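Local coordinates for mandelate racemase/muconate lactonizing enzyme family protein (Roseovarius sp. TM1035, PDB 3T9P) that probably acts, like other enzymes of the mandelate racemase and muconate lactonizing family, by abstracting a proton next to the carboxylate of its substrate, at residues 26-31 with 68-73; 36-41 with 346-351; 120-125 with 129-134; 152-157 with 190-195; 282-285 with 289-292. All blocks are in the same frame, centred on the assembly; numbering follows the deposited sequence.

Interaction 1: 26-31 with 68-73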
# COMPACT_ATOMS: atom_id res chain seq x y z
N ALA A 26 -21.29 9.29 -15.12
CA ALA A 26 -22.17 10.19 -14.40
C ALA A 26 -22.38 9.95 -12.92
O ALA A 26 -22.54 10.86 -12.19
CB ALA A 26 -23.51 10.27 -15.09
N ARG A 27 -22.34 8.75 -12.48
CA ARG A 27 -22.74 8.33 -11.16
C ARG A 27 -22.01 7.05 -10.74
O ARG A 27 -21.76 6.18 -11.55
CB ARG A 27 -24.25 8.12 -11.10
CG ARG A 27 -24.77 7.71 -9.73
CD ARG A 27 -26.28 7.73 -9.60
NE ARG A 27 -26.82 9.09 -9.71
CZ ARG A 27 -27.48 9.54 -10.77
NH1 ARG A 27 -27.69 8.75 -11.81
NH2 ARG A 27 -27.93 10.79 -10.79
N LEU A 28 -21.62 6.99 -9.52
CA LEU A 28 -20.99 5.83 -8.93
C LEU A 28 -21.61 5.58 -7.58
O LEU A 28 -21.56 6.42 -6.76
CB LEU A 28 -19.47 5.97 -8.84
CG LEU A 28 -18.67 5.89 -10.14
CD1 LEU A 28 -17.34 6.46 -10.06
CD2 LEU A 28 -18.60 4.55 -10.79
N GLU A 29 -22.16 4.40 -7.40
CA GLU A 29 -22.81 3.96 -6.21
C GLU A 29 -22.18 2.70 -5.61
O GLU A 29 -21.83 1.82 -6.30
CB GLU A 29 -24.27 3.66 -6.51
CG GLU A 29 -25.09 4.74 -7.01
CD GLU A 29 -26.34 4.25 -7.69
OE1 GLU A 29 -26.24 3.76 -8.79
OE2 GLU A 29 -27.38 4.38 -7.10
N THR A 30 -22.07 2.67 -4.30
CA THR A 30 -21.60 1.53 -3.56
C THR A 30 -22.65 0.99 -2.56
O THR A 30 -23.35 1.74 -1.94
CB THR A 30 -20.28 1.82 -2.79
OG1 THR A 30 -20.49 2.87 -1.85
CG2 THR A 30 -19.11 2.14 -3.78
N PHE A 31 -22.71 -0.31 -2.44
CA PHE A 31 -23.56 -0.99 -1.51
C PHE A 31 -22.64 -1.96 -0.79
O PHE A 31 -22.14 -2.85 -1.39
CB PHE A 31 -24.66 -1.78 -2.24
CG PHE A 31 -25.54 -0.99 -3.17
CD1 PHE A 31 -25.10 -0.57 -4.38
CD2 PHE A 31 -26.83 -0.76 -2.88
CE1 PHE A 31 -25.92 0.11 -5.22
CE2 PHE A 31 -27.61 -0.07 -3.72
CZ PHE A 31 -27.15 0.37 -4.88
N GLN A 68 -11.48 8.90 -2.64
CA GLN A 68 -10.31 8.87 -3.47
C GLN A 68 -10.37 8.28 -4.90
O GLN A 68 -9.47 8.49 -5.65
CB GLN A 68 -9.13 8.30 -2.68
CG GLN A 68 -8.81 9.03 -1.41
CD GLN A 68 -7.78 8.34 -0.55
OE1 GLN A 68 -6.61 8.62 -0.65
NE2 GLN A 68 -8.20 7.47 0.26
N ILE A 69 -11.42 7.56 -5.23
CA ILE A 69 -11.60 7.07 -6.58
C ILE A 69 -12.65 7.90 -7.35
O ILE A 69 -12.34 8.46 -8.34
CB ILE A 69 -11.98 5.55 -6.61
CG1 ILE A 69 -10.98 4.70 -5.84
CG2 ILE A 69 -12.21 5.04 -8.04
CD1 ILE A 69 -9.74 4.55 -6.38
N ALA A 70 -13.84 8.01 -6.82
CA ALA A 70 -14.99 8.66 -7.48
C ALA A 70 -14.74 10.08 -7.92
O ALA A 70 -15.08 10.39 -9.05
CB ALA A 70 -16.22 8.60 -6.60
N PRO A 71 -14.04 10.93 -7.10
CA PRO A 71 -13.87 12.33 -7.54
C PRO A 71 -13.08 12.46 -8.81
O PRO A 71 -13.32 13.41 -9.58
CB PRO A 71 -13.13 13.01 -6.36
CG PRO A 71 -13.71 12.24 -5.17
CD PRO A 71 -13.59 10.77 -5.70
N HIS A 72 -12.17 11.52 -9.07
CA HIS A 72 -11.34 11.61 -10.22
C HIS A 72 -12.00 10.94 -11.42
O HIS A 72 -11.63 11.22 -12.56
CB HIS A 72 -9.96 10.95 -9.95
CG HIS A 72 -9.30 11.50 -8.73
ND1 HIS A 72 -8.95 12.83 -8.62
CD2 HIS A 72 -8.98 10.92 -7.55
CE1 HIS A 72 -8.49 13.06 -7.40
NE2 HIS A 72 -8.46 11.91 -6.74
N ALA A 73 -12.92 10.01 -11.17
CA ALA A 73 -13.51 9.23 -12.27
C ALA A 73 -14.80 9.90 -12.84
O ALA A 73 -15.07 9.72 -13.99
CB ALA A 73 -13.88 7.83 -11.79
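In the alpha-plus-beta N-terminal capping domain of the enolase superfamily, an antiparallel sheet packs against helices, and Leu28 of strand 25-32 is one of the side chains that reach from the sheet onto helix 58-73, meeting Ala70 and Ala73. A single methyl does the touching. Leu28 CD1 stands 4.1 Å from Ala70 CA, and the two side chains approach at 4.2 Å between Leu28 CD1 and Ala70 CB. One turn further along the helix, Ala73 CB comes within 4.1 Å of the same CD1. The methyl thus sits over two small residues on one side of the helix, and the short alanine side chains let strand and helix approach to 6.8 Å between Leu28 CA and Ala70 CA. With CG anti to its carbonyl carbon (chi1 -72°), Leu28 extends from the sheet toward the helix. All three residues are buried and the contact is wholly apolar. Just before Leu28, Ala26 and Arg27 both face Thr42 in a classic beta bulge. Leu107 of helix 98-119 touches both Leu28 and Ala73, while Val41 on the neighbouring strand 37-43 packs beside Leu28 and Ser386 of strand 382-387 meets Ala70.

Interaction 2: 36-41 with 346-351; sequences VGFVRV and EGLFLG
The Phe38 and Phe349 rings meet obliquely, with planes at 68° and centroids 5.9 Å apart. Their closest carbons are Phe38 CE1 and Phe349 CE1, at 3.9 Å, and the CZ atoms lie beside them, so each ring offers the same far corner to the other. One face of Phe38 is covered by Val36, two residues back, just before the strand, whose CG1 lies above the plane, offset toward the rim. At the edge of Phe38, near its plane, Leu348 CB approaches CZ at 4.2 Å. That same Leu348 CB sits 3.8 Å above the centre of the Phe349 ring, so one methylene touches both rings, which still meet each other directly. A looser touch, 4.5 Å between Val36 CG2 and Leu348 CD1, closes the group. Phe349 swings in through its torsion: CG anti to the carbonyl carbon (chi1 -56°) carries the ring toward the strand. Trp377 makes an edge-to-face pair with Phe38, and Trp344 packs on Val36. The contact joins strand 37-43 of the capping domain to a loop between strands 332-335 and 360-363 of the barrel domain, a domain interface characteristic of this superfamily. Replacing Phe38 by alanine would probably open a gap beside Phe349 CE1 and Leu348 CB and remove the edge-to-face contact with Trp377. No hydrogen bond or charge crosses between the two segments; the hold is apolar and probably rests on shape fit and the burial of Phe38, Leu348 and Val36.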
# COMPACT_ATOMS: atom_id res chain seq x y z
N VAL A 36 -18.22 -7.19 1.88
CA VAL A 36 -18.29 -7.13 0.39
C VAL A 36 -18.87 -5.83 0.03
O VAL A 36 -19.70 -5.36 0.82
CB VAL A 36 -19.20 -8.25 -0.25
CG1 VAL A 36 -19.00 -8.19 -1.79
CG2 VAL A 36 -18.78 -9.56 0.17
N GLY A 37 -18.49 -5.22 -1.12
CA GLY A 37 -19.02 -3.89 -1.50
C GLY A 37 -19.23 -4.04 -3.01
O GLY A 37 -18.23 -4.26 -3.73
N PHE A 38 -20.46 -3.88 -3.50
CA PHE A 38 -20.72 -3.76 -4.93
C PHE A 38 -20.79 -2.29 -5.41
O PHE A 38 -21.17 -1.41 -4.67
CB PHE A 38 -22.02 -4.48 -5.32
CG PHE A 38 -21.96 -5.94 -5.05
CD1 PHE A 38 -21.14 -6.78 -5.83
CD2 PHE A 38 -22.68 -6.49 -4.00
CE1 PHE A 38 -21.07 -8.18 -5.55
CE2 PHE A 38 -22.66 -7.88 -3.74
CZ PHE A 38 -21.83 -8.71 -4.49
N VAL A 39 -20.41 -2.08 -6.66
CA VAL A 39 -20.37 -0.77 -7.24
C VAL A 39 -21.30 -0.81 -8.48
O VAL A 39 -21.21 -1.73 -9.33
CB VAL A 39 -18.91 -0.38 -7.71
CG1 VAL A 39 -18.95 1.00 -8.53
CG2 VAL A 39 -17.94 -0.23 -6.43
N ARG A 40 -22.16 0.19 -8.57
CA ARG A 40 -22.95 0.45 -9.75
C ARG A 40 -22.52 1.77 -10.39
O ARG A 40 -22.51 2.79 -9.78
CB ARG A 40 -24.47 0.41 -9.50
CG ARG A 40 -25.27 0.68 -10.74
CD ARG A 40 -26.77 0.48 -10.64
NE ARG A 40 -27.38 1.36 -9.67
CZ ARG A 40 -28.51 1.13 -9.05
NH1 ARG A 40 -29.22 0.07 -9.35
NH2 ARG A 40 -28.92 1.95 -8.15
N VAL A 41 -22.19 1.70 -11.65
CA VAL A 41 -21.79 2.82 -12.47
C VAL A 41 -22.93 3.14 -13.45
O VAL A 41 -23.53 2.27 -14.00
CB VAL A 41 -20.51 2.58 -13.28
CG1 VAL A 41 -20.69 1.52 -14.28
CG2 VAL A 41 -19.98 3.85 -13.92
N GLU A 346 -23.07 -16.18 0.91
CA GLU A 346 -24.37 -16.81 0.54
C GLU A 346 -25.45 -15.77 0.19
O GLU A 346 -25.62 -14.79 0.91
CB GLU A 346 -24.88 -17.68 1.70
CG GLU A 346 -24.10 -18.94 1.85
CD GLU A 346 -24.38 -19.98 0.71
OE1 GLU A 346 -25.24 -19.78 -0.16
OE2 GLU A 346 -23.69 -21.01 0.63
N GLY A 347 -26.12 -15.96 -0.94
CA GLY A 347 -27.11 -15.00 -1.39
C GLY A 347 -26.57 -13.74 -2.07
O GLY A 347 -27.35 -12.80 -2.30
N LEU A 348 -25.28 -13.69 -2.45
CA LEU A 348 -24.83 -12.52 -3.18
C LEU A 348 -25.43 -12.46 -4.54
O LEU A 348 -25.87 -11.35 -4.96
CB LEU A 348 -23.28 -12.46 -3.32
CG LEU A 348 -22.53 -12.43 -2.03
CD1 LEU A 348 -20.99 -12.52 -2.35
CD2 LEU A 348 -22.90 -11.24 -1.16
N PHE A 349 -25.49 -13.63 -5.24
CA PHE A 349 -25.89 -13.63 -6.63
C PHE A 349 -27.17 -14.50 -6.80
O PHE A 349 -27.36 -15.44 -6.03
CB PHE A 349 -24.74 -14.23 -7.47
CG PHE A 349 -23.45 -13.48 -7.25
CD1 PHE A 349 -23.36 -12.15 -7.62
CD2 PHE A 349 -22.34 -14.12 -6.65
CE1 PHE A 349 -22.13 -11.38 -7.42
CE2 PHE A 349 -21.10 -13.38 -6.47
CZ PHE A 349 -21.04 -11.99 -6.84
N LEU A 350 -27.97 -14.21 -7.81
CA LEU A 350 -29.10 -15.07 -8.18
C LEU A 350 -28.62 -16.18 -9.12
O LEU A 350 -27.54 -16.03 -9.77
CB LEU A 350 -30.17 -14.23 -8.90
CG LEU A 350 -30.80 -13.12 -8.02
CD1 LEU A 350 -31.72 -12.16 -8.74
CD2 LEU A 350 -31.43 -13.70 -6.76
N GLY A 351 -29.35 -17.30 -9.17
CA GLY A 351 -28.95 -18.40 -10.09
C GLY A 351 -27.71 -19.21 -9.61
O GLY A 351 -27.42 -19.37 -8.46

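Interaction 3: 120-125 with 129-134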
# COMPACT_ATOMS: atom_id res chain seq x y z
N GLY A 120 -23.43 -6.19 -25.71
CA GLY A 120 -23.98 -7.53 -25.77
C GLY A 120 -22.94 -8.67 -25.68
O GLY A 120 -23.18 -9.77 -26.21
N LYS A 121 -21.80 -8.44 -25.01
CA LYS A 121 -20.69 -9.38 -25.04
C LYS A 121 -20.25 -9.70 -23.59
O LYS A 121 -20.21 -8.78 -22.75
CB LYS A 121 -19.51 -8.72 -25.75
CG LYS A 121 -19.66 -8.75 -27.36
CD LYS A 121 -18.60 -7.84 -28.03
CE LYS A 121 -18.86 -7.74 -29.55
NZ LYS A 121 -18.17 -6.46 -29.84
N PRO A 122 -19.92 -10.98 -23.29
CA PRO A 122 -19.18 -11.28 -22.00
C PRO A 122 -17.80 -10.55 -21.93
O PRO A 122 -17.15 -10.32 -22.96
CB PRO A 122 -18.86 -12.79 -22.08
CG PRO A 122 -19.66 -13.33 -23.28
CD PRO A 122 -20.01 -12.17 -24.19
N VAL A 123 -17.37 -10.23 -20.71
CA VAL A 123 -16.11 -9.46 -20.57
C VAL A 123 -14.99 -10.24 -21.20
O VAL A 123 -14.11 -9.64 -21.91
CB VAL A 123 -15.78 -9.20 -19.08
CG1 VAL A 123 -14.36 -8.62 -18.98
CG2 VAL A 123 -16.81 -8.18 -18.55
N ALA A 124 -15.06 -11.55 -21.08
CA ALA A 124 -14.01 -12.44 -21.71
C ALA A 124 -13.86 -12.13 -23.22
O ALA A 124 -12.75 -12.14 -23.75
CB ALA A 124 -14.37 -13.93 -21.54
N THR A 125 -15.00 -11.88 -23.86
CA THR A 125 -15.00 -11.51 -25.34
C THR A 125 -14.39 -10.11 -25.55
O THR A 125 -13.48 -9.94 -26.35
CB THR A 125 -16.43 -11.64 -25.95
OG1 THR A 125 -16.82 -13.01 -25.88
CG2 THR A 125 -16.44 -11.10 -27.45
N GLY A 129 -10.99 -13.02 -25.70
CA GLY A 129 -11.25 -14.47 -25.51
C GLY A 129 -12.67 -14.75 -25.94
O GLY A 129 -13.20 -14.01 -26.79
N SER A 130 -13.34 -15.74 -25.32
CA SER A 130 -14.63 -16.10 -25.69
C SER A 130 -15.20 -16.88 -24.51
O SER A 130 -14.42 -17.34 -23.63
CB SER A 130 -14.55 -17.04 -26.88
OG SER A 130 -13.69 -18.14 -26.51
N PRO A 131 -16.55 -17.00 -24.44
CA PRO A 131 -17.15 -17.81 -23.36
C PRO A 131 -16.75 -19.26 -23.51
O PRO A 131 -16.40 -19.65 -24.59
CB PRO A 131 -18.64 -17.65 -23.58
CG PRO A 131 -18.73 -17.21 -25.04
CD PRO A 131 -17.57 -16.32 -25.23
N GLY A 132 -16.75 -19.99 -22.42
CA GLY A 132 -16.44 -21.39 -22.42
C GLY A 132 -16.05 -21.89 -21.03
O GLY A 132 -16.10 -21.14 -20.01
N PRO A 133 -15.61 -23.16 -20.97
CA PRO A 133 -15.27 -23.73 -19.67
C PRO A 133 -13.87 -23.36 -19.19
O PRO A 133 -12.94 -23.02 -19.99
CB PRO A 133 -15.30 -25.27 -19.96
CG PRO A 133 -14.83 -25.36 -21.46
CD PRO A 133 -15.70 -24.19 -22.05
N VAL A 134 -13.72 -23.34 -17.85
CA VAL A 134 -12.47 -23.14 -17.21
C VAL A 134 -12.24 -24.34 -16.23
O VAL A 134 -13.02 -24.50 -15.26
CB VAL A 134 -12.53 -21.80 -16.47
CG1 VAL A 134 -11.22 -21.51 -15.82
CG2 VAL A 134 -12.76 -20.68 -17.48
O HOH W 1 -12.80 -11.91 -28.49
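Gly129 N donates to Ala124 O, a backbone bond of 2.8 Å with an angle of 145° at the hydrogen, which folds the chain back five residues on. Thr125 CA adds a nearly straight CA-H...O contact to Gly129 O (3.4 Å, 173° at the hydrogen). Water 1 then bridges the carbonyls, donating to Thr125 O and, at 2.7 Å, to Gly129 O. A side chain at Gly129 would crowd Ala124 O. Ser130 N, by contrast, is buried here with no partner in the model. Before the turn, Pro122 takes the N-cap position of the short helix 123-126, and a weak bond from Thr125 N to Pro122 O starts that helix. This is the link by which the chain leaves the helices of the capping domain and enters strand 132-139 of the barrel. Gly132, at phi 161°, begins that strand with a backbone shape that a side chain would jam. Among the side chains, Pro131 touches two residues: its CD lies 3.5 Å from Thr125 OG1 and 4.1 Å from Pro122 CG, crossing both at a slant. Thr125 OG1 also stands 3.8 Å from Ser130 CA, while Ala124 CB faces Ser130 O at 4.0 Å. Ser130 O is engaged elsewhere, by Arg323 NE, and Arg323 also packs on Ala124; His320 of helix 313-322 accepts the Ala124 N-H through ND1.

Interaction 4: 152-157 with 190-195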
# COMPACT_ATOMS: atom_id res chain seq x y z
N GLU A 152 -11.12 -36.56 3.35
CA GLU A 152 -12.45 -37.01 3.12
C GLU A 152 -13.27 -36.02 2.35
O GLU A 152 -13.96 -36.40 1.44
CB GLU A 152 -13.20 -37.44 4.40
CG GLU A 152 -14.42 -38.33 4.08
CD GLU A 152 -14.24 -39.33 2.85
OE1 GLU A 152 -13.42 -40.26 2.90
OE2 GLU A 152 -14.95 -39.16 1.82
N ARG A 153 -13.19 -34.74 2.69
CA ARG A 153 -14.04 -33.84 1.92
C ARG A 153 -13.51 -33.75 0.49
O ARG A 153 -14.31 -33.60 -0.42
CB ARG A 153 -14.26 -32.49 2.61
CG ARG A 153 -13.08 -31.56 2.66
CD ARG A 153 -13.56 -30.18 3.17
NE ARG A 153 -12.41 -29.27 3.33
CZ ARG A 153 -12.52 -27.98 3.58
NH1 ARG A 153 -13.72 -27.39 3.64
NH2 ARG A 153 -11.39 -27.24 3.76
N PHE A 154 -12.20 -33.82 0.30
CA PHE A 154 -11.59 -33.76 -1.03
C PHE A 154 -12.04 -34.99 -1.86
O PHE A 154 -12.40 -34.84 -3.06
CB PHE A 154 -10.09 -33.74 -0.92
CG PHE A 154 -9.48 -32.34 -0.73
CD1 PHE A 154 -10.30 -31.19 -0.64
CD2 PHE A 154 -8.11 -32.19 -0.69
CE1 PHE A 154 -9.71 -29.93 -0.53
CE2 PHE A 154 -7.49 -30.90 -0.50
CZ PHE A 154 -8.29 -29.78 -0.42
N CYS A 155 -12.02 -36.18 -1.25
CA CYS A 155 -12.51 -37.38 -1.96
C CYS A 155 -13.90 -37.24 -2.54
O CYS A 155 -14.11 -37.63 -3.70
CB CYS A 155 -12.35 -38.65 -1.09
SG CYS A 155 -10.64 -39.12 -1.08
N ARG A 156 -14.81 -36.68 -1.73
CA ARG A 156 -16.20 -36.46 -2.09
C ARG A 156 -16.28 -35.44 -3.26
O ARG A 156 -17.04 -35.65 -4.21
CB ARG A 156 -17.03 -35.96 -0.88
CG ARG A 156 -17.35 -37.07 0.17
CD ARG A 156 -17.87 -36.53 1.57
NE ARG A 156 -18.97 -35.54 1.50
CZ ARG A 156 -18.94 -34.27 1.95
NH1 ARG A 156 -17.86 -33.75 2.55
NH2 ARG A 156 -20.04 -33.51 1.81
N LEU A 157 -15.46 -34.36 -3.20
CA LEU A 157 -15.51 -33.35 -4.27
C LEU A 157 -14.96 -33.96 -5.56
O LEU A 157 -15.49 -33.67 -6.62
CB LEU A 157 -14.57 -32.18 -3.90
CG LEU A 157 -15.22 -31.26 -2.87
CD1 LEU A 157 -14.15 -30.47 -2.00
CD2 LEU A 157 -16.25 -30.37 -3.67
N PRO A 190 1.30 -36.31 3.07
CA PRO A 190 1.04 -37.71 2.55
C PRO A 190 -0.39 -38.16 2.73
O PRO A 190 -0.98 -38.80 1.84
CB PRO A 190 2.08 -38.61 3.32
CG PRO A 190 2.38 -37.89 4.64
CD PRO A 190 2.37 -36.31 4.09
N THR A 191 -1.04 -37.74 3.81
CA THR A 191 -2.43 -38.20 3.96
C THR A 191 -3.39 -37.77 2.87
O THR A 191 -4.25 -38.55 2.46
CB THR A 191 -3.00 -37.76 5.42
OG1 THR A 191 -2.12 -38.29 6.39
CG2 THR A 191 -4.40 -38.18 5.66
N VAL A 192 -3.39 -36.48 2.53
CA VAL A 192 -4.32 -35.97 1.52
C VAL A 192 -3.91 -36.54 0.12
O VAL A 192 -4.75 -37.01 -0.67
CB VAL A 192 -4.35 -34.41 1.55
CG1 VAL A 192 -5.22 -33.85 0.42
CG2 VAL A 192 -4.95 -33.97 2.87
N SER A 193 -2.62 -36.54 -0.13
CA SER A 193 -2.10 -36.98 -1.41
C SER A 193 -2.43 -38.48 -1.68
O SER A 193 -2.95 -38.81 -2.78
CB SER A 193 -0.58 -36.81 -1.43
OG SER A 193 -0.07 -37.35 -2.65
N ARG A 194 -2.20 -39.37 -0.68
CA ARG A 194 -2.55 -40.79 -0.89
C ARG A 194 -4.05 -40.94 -0.97
O ARG A 194 -4.49 -41.72 -1.77
CB ARG A 194 -1.90 -41.73 0.14
CG ARG A 194 -0.30 -41.65 0.23
CD ARG A 194 0.30 -42.44 1.45
NE ARG A 194 0.18 -43.88 1.19
CZ ARG A 194 -0.85 -44.66 1.53
NH1 ARG A 194 -1.88 -44.18 2.24
NH2 ARG A 194 -0.87 -45.96 1.21
N ALA A 195 -4.87 -40.20 -0.21
CA ALA A 195 -6.33 -40.36 -0.37
C ALA A 195 -6.74 -39.96 -1.79
O ALA A 195 -7.57 -40.61 -2.38
CB ALA A 195 -7.14 -39.52 0.64
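Cys155, Ala195 and Val192 bury the most surface where helix 147-161 leans on helix 184-196, with Phe154 close behind. The contact is two small touches side by side. In the first, Cys155 SG lies 3.9 Å from Ala195 CB and 3.7 Å from Ala195 O, and the backbones draw together to 7.0 Å between Cys155 CA and Ala195 CA. In the second, Val192 uses one branch: CG1, anti to the backbone N (chi1 174°), meets the Phe154 ring at its edge, near the ring plane, 3.5 Å from Phe154 CD2 and 3.8 Å from Phe154 CE2. The methyl therefore lies against the rim of the ring. Nothing polar is exchanged between the side chains. The two helices follow strands 132-139 and 165-169, parallel neighbours in the sheet, and are thus successive outer helices of the beta/alpha barrel. Beneath the pair runs strand 165-169: Trp168 touches both Phe154 and Val192, and the ring of Phe166 meets that of Phe154. On the helix side, Ala151 packs on Ala195 and Glu150 on Val192, both from helix 147-161.

Interaction 5: 282-285 with 289-292. With FMT (formic acid), chain E.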
# COMPACT_ATOMS: atom_id res chain seq x y z
N MET A 282 -8.89 -8.45 -7.61
CA MET A 282 -9.52 -7.44 -6.70
C MET A 282 -8.41 -6.77 -5.87
O MET A 282 -8.53 -5.60 -5.62
CB MET A 282 -10.49 -8.11 -5.67
CG MET A 282 -11.85 -8.38 -6.19
SD MET A 282 -12.16 -8.62 -7.99
CE MET A 282 -13.96 -8.30 -8.02
N TYR A 283 -7.34 -7.48 -5.44
CA TYR A 283 -6.27 -6.76 -4.73
C TYR A 283 -5.42 -5.91 -5.68
O TYR A 283 -4.68 -5.00 -5.26
CB TYR A 283 -5.33 -7.77 -4.02
CG TYR A 283 -5.95 -8.59 -2.95
CD1 TYR A 283 -6.92 -8.05 -2.12
CD2 TYR A 283 -5.49 -9.91 -2.70
CE1 TYR A 283 -7.49 -8.82 -1.04
CE2 TYR A 283 -5.99 -10.67 -1.65
CZ TYR A 283 -7.00 -10.11 -0.83
OH TYR A 283 -7.49 -10.86 0.18
N MET A 284 -5.44 -6.28 -6.94
CA MET A 284 -4.58 -5.59 -7.95
C MET A 284 -5.16 -4.21 -8.37
O MET A 284 -4.44 -3.35 -8.90
CB MET A 284 -4.64 -6.39 -9.27
CG MET A 284 -3.49 -7.40 -9.35
SD MET A 284 -1.83 -6.73 -9.07
CE MET A 284 -1.76 -5.40 -10.23
N GLY A 285 -6.48 -4.03 -8.21
CA GLY A 285 -7.08 -2.80 -8.76
C GLY A 285 -7.91 -3.03 -10.01
O GLY A 285 -8.29 -2.07 -10.67
N ARG A 289 -5.27 -3.61 -14.63
CA ARG A 289 -4.03 -3.75 -13.90
C ARG A 289 -3.59 -5.20 -13.84
O ARG A 289 -2.39 -5.45 -13.99
CB ARG A 289 -4.14 -3.13 -12.51
CG ARG A 289 -4.25 -1.57 -12.59
CD ARG A 289 -4.28 -0.95 -11.11
NE ARG A 289 -3.15 -1.36 -10.24
CZ ARG A 289 -1.92 -0.90 -10.35
NH1 ARG A 289 -1.67 0.06 -11.31
NH2 ARG A 289 -0.95 -1.31 -9.52
N THR A 290 -4.54 -6.14 -13.72
CA THR A 290 -4.12 -7.56 -13.70
C THR A 290 -3.49 -7.97 -15.09
O THR A 290 -2.47 -8.67 -15.15
CB THR A 290 -5.35 -8.45 -13.34
OG1 THR A 290 -5.77 -7.99 -12.05
CG2 THR A 290 -4.93 -9.96 -13.21
N LEU A 291 -4.14 -7.53 -16.17
CA LEU A 291 -3.63 -7.71 -17.54
C LEU A 291 -2.19 -7.20 -17.71
O LEU A 291 -1.39 -7.87 -18.35
CB LEU A 291 -4.57 -6.99 -18.54
CG LEU A 291 -5.87 -7.75 -18.79
CD1 LEU A 291 -6.83 -6.79 -19.61
CD2 LEU A 291 -5.57 -9.15 -19.51
N GLN A 292 -1.85 -6.08 -17.08
CA GLN A 292 -0.49 -5.54 -17.07
C GLN A 292 0.49 -6.54 -16.40
O GLN A 292 1.55 -6.90 -17.01
CB GLN A 292 -0.47 -4.13 -16.45
CG GLN A 292 0.94 -3.47 -16.36
CD GLN A 292 1.64 -3.22 -17.75
OE1 GLN A 292 1.00 -2.83 -18.75
NE2 GLN A 292 2.98 -3.50 -17.79
C FMT E . -7.89 -14.14 0.58
O1 FMT E . -8.03 -14.62 1.77
O2 FMT E . -6.93 -13.43 0.22
O HOH W 2 -7.56 -2.41 -13.37
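Arg289 turns its side chain back to the chain that precedes it and gives NE-H to the carbonyl of Met284, at 2.7 Å between Arg289 NE and Met284 O. The arrangement bridges the tight turn between the short helix 281-284 and helix 287-299 of the barrel domain. The acceptor lies in the guanidinium plane and NE sits almost in line with the C=O bond (173°), although the N-H is bent to 146°. A bend at chi3 (54°) brings NE round to that oxygen. NH2 goes elsewhere, to Cys260 O, and the charged group rests on Tyr262 as a cation-pi pair. A leucine here would probably leave Met284 O without this donor and Tyr262 without its cation. Gly285, with positive phi, makes the turn; a CB there would clash with Arg289 CD. Water 2 spans it too, donating to Gly285 O and accepting from Arg289 N. Met284 curls so that CE lies 4.0 Å from Arg289 CB, while its CB meets Thr290 OG1, itself bonded to Gly286 O. A formic acid, probably from the crystallisation liquor, is hydrogen-bonded by Lys94 NZ of the second subunit and, at O2, by Tyr283 OH at 2.6 Å.

How the interactions relate
Interactions 1 and 2 touch, alternate their segments along the chain and share the antiparallel sheet of the capping domain, where strands 25-32 and 37-43 are neighbours; a salt bridge, Glu29 OE1 to Arg40 NE, joins them. Interaction 2 ties that sheet to the barrel domain, and interactions 3, 4 and 5, which follow interaction 1 in series, nest inside the loop it closes. Interaction 3 marks the passage between domains, interaction 4 pairs outer barrel helices, and interaction 5 has its centre about 9 Å from the centre of the chain. Interactions 1 and 4 lie farthest apart, centres about 46 Å distant on opposite sides of the chain's centre, so both domains and their junction are sampled.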